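Local coordinates for protein nucleoporin 53 (PDB 3P3D) that is probably a structural constituent of the nuclear pore complex, represented here by its RNA-recognition-motif domain, and may bind nucleic acid and phospholipid, at residues I10-Y15 with A25-F30. Numbering follows the deposited sequence.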
# COMPACT_ATOMS: atom_id res chain seq x y z
N ILE A 10 -2.72 4.52 -3.27
CA ILE A 10 -2.53 4.98 -1.92
C ILE A 10 -1.08 4.79 -1.60
O ILE A 10 -0.40 3.96 -2.25
CB ILE A 10 -3.44 4.18 -0.90
CG1 ILE A 10 -3.07 2.69 -0.85
CG2 ILE A 10 -4.92 4.33 -1.26
CD1 ILE A 10 -3.92 1.86 0.09
N LEU A 11 -0.61 5.54 -0.61
CA LEU A 11 0.64 5.22 0.08
C LEU A 11 0.40 4.57 1.45
O LEU A 11 -0.26 5.16 2.28
CB LEU A 11 1.44 6.49 0.23
CG LEU A 11 1.90 7.08 -1.11
CD1 LEU A 11 2.37 8.50 -0.92
CD2 LEU A 11 2.98 6.22 -1.72
N VAL A 12 0.90 3.35 1.68
CA VAL A 12 0.86 2.75 3.02
C VAL A 12 2.23 2.85 3.65
O VAL A 12 3.24 2.64 2.99
CB VAL A 12 0.34 1.26 3.05
CG1 VAL A 12 -0.98 1.13 2.32
CG2 VAL A 12 1.33 0.33 2.44
N PHE A 13 2.29 3.17 4.94
CA PHE A 13 3.57 3.47 5.58
C PHE A 13 3.60 3.23 7.08
O PHE A 13 2.56 3.12 7.72
CB PHE A 13 3.95 4.95 5.29
CG PHE A 13 2.99 5.97 5.89
CD1 PHE A 13 3.19 6.46 7.16
CD2 PHE A 13 1.92 6.46 5.17
CE1 PHE A 13 2.34 7.39 7.71
CE2 PHE A 13 1.05 7.41 5.73
CZ PHE A 13 1.26 7.87 6.99
N GLY A 14 4.82 3.18 7.62
CA GLY A 14 5.07 3.14 9.06
C GLY A 14 5.40 1.76 9.62
O GLY A 14 5.48 1.59 10.84
N TYR A 15 5.62 0.79 8.74
CA TYR A 15 5.83 -0.60 9.14
C TYR A 15 7.32 -0.91 9.10
O TYR A 15 8.06 -0.29 8.31
CB TYR A 15 5.06 -1.55 8.21
CG TYR A 15 5.29 -1.31 6.73
CD1 TYR A 15 6.38 -1.89 6.09
CD2 TYR A 15 4.44 -0.51 5.98
CE1 TYR A 15 6.62 -1.66 4.75
CE2 TYR A 15 4.68 -0.27 4.64
CZ TYR A 15 5.77 -0.86 4.04
OH TYR A 15 6.04 -0.67 2.71
N ALA A 25 -0.16 -7.86 1.50
CA ALA A 25 -1.15 -8.92 1.48
C ALA A 25 -2.45 -8.48 2.12
O ALA A 25 -3.55 -8.72 1.60
CB ALA A 25 -0.61 -10.14 2.18
N TYR A 26 -2.34 -7.83 3.27
CA TYR A 26 -3.52 -7.35 3.95
C TYR A 26 -4.27 -6.37 3.03
O TYR A 26 -5.49 -6.46 2.89
CB TYR A 26 -3.14 -6.70 5.28
CG TYR A 26 -4.26 -5.99 5.99
CD1 TYR A 26 -5.24 -6.70 6.69
CD2 TYR A 26 -4.33 -4.61 5.97
CE1 TYR A 26 -6.27 -6.03 7.35
CE2 TYR A 26 -5.34 -3.94 6.63
CZ TYR A 26 -6.30 -4.64 7.32
OH TYR A 26 -7.28 -3.93 7.95
N PHE A 27 -3.55 -5.47 2.35
CA PHE A 27 -4.24 -4.46 1.55
C PHE A 27 -4.94 -4.99 0.28
O PHE A 27 -5.76 -4.29 -0.31
CB PHE A 27 -3.34 -3.27 1.27
CG PHE A 27 -3.32 -2.31 2.40
CD1 PHE A 27 -2.47 -2.52 3.48
CD2 PHE A 27 -4.19 -1.24 2.44
CE1 PHE A 27 -2.48 -1.69 4.57
CE2 PHE A 27 -4.21 -0.41 3.53
CZ PHE A 27 -3.35 -0.63 4.60
N GLN A 28 -4.64 -6.24 -0.11
CA GLN A 28 -5.40 -6.88 -1.17
C GLN A 28 -6.87 -7.12 -0.80
O GLN A 28 -7.72 -7.25 -1.66
CB GLN A 28 -4.74 -8.20 -1.58
CG GLN A 28 -5.50 -8.98 -2.65
CD GLN A 28 -4.71 -10.17 -3.17
OE1 GLN A 28 -4.52 -11.16 -2.46
NE2 GLN A 28 -4.25 -10.08 -4.41
N GLU A 29 -7.16 -7.16 0.49
CA GLU A 29 -8.53 -7.30 0.95
C GLU A 29 -9.46 -6.17 0.49
O GLU A 29 -10.67 -6.32 0.55
CB GLU A 29 -8.56 -7.38 2.48
CG GLU A 29 -7.93 -8.67 3.05
CD GLU A 29 -7.99 -8.76 4.57
OE1 GLU A 29 -8.86 -8.09 5.20
OE2 GLU A 29 -7.15 -9.51 5.13
N PHE A 30 -8.89 -5.04 0.06
CA PHE A 30 -9.69 -3.89 -0.36
C PHE A 30 -9.97 -3.86 -1.86
O PHE A 30 -10.88 -3.15 -2.33
CB PHE A 30 -9.02 -2.60 0.13
CG PHE A 30 -8.78 -2.62 1.59
CD1 PHE A 30 -9.85 -2.77 2.46
CD2 PHE A 30 -7.50 -2.59 2.11
CE1 PHE A 30 -9.67 -2.85 3.82
CE2 PHE A 30 -7.29 -2.68 3.47
CZ PHE A 30 -8.39 -2.82 4.33
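In the hydrophobic core of this RNA recognition motif, the central strand 9-13 of the antiparallel sheet sends I10 and V12 against F27, at the C-terminal part of helix 20-27. The contact is thus the first β–α packing of the βαββαβ fold, and it lies close to the centre of the domain. Alternation along the strand turns I10 and V12 to the helical side, while L11 and F13 take the other side of the sheet. The side chains of V12 and F27 point at each other from strand and helix, the V12 CA and F27 CA atoms 9.0 Å apart. The V12 methyl CG1 sits over one face of the phenyl ring in a CH-pi contact, 3.7 Å from the centroid of the F27 ring and 10° off its normal. Its six distances to the ring carbons are therefore nearly even, V12 CG1 lying 3.7 Å from F27 CZ and 4.2 Å from F27 CG. CG1 reaches this place because it stands anti to the V12 carbonyl carbon. The opposite face of the F27 ring meets CE2 of Y26, which is displaced toward the rim. Neighbouring sheet residues I67, L91 and V93 also touch the F27 side chain, and A78 reaches it from the second helix, 72-79. With an alanine at F27, V12 CG1 would probably lose its aromatic cover and a gap would be likely to open between sheet and helices. The F27 carbonyl O accepts a hydrogen bond from F30 N and is also hydrogen-bonded to Y69 OH. CD1 of I10 lies anti to its CA (chi2 -179°), which stretches the side chain toward the ring, and approaches it obliquely, 3.9 Å from F27 CD2.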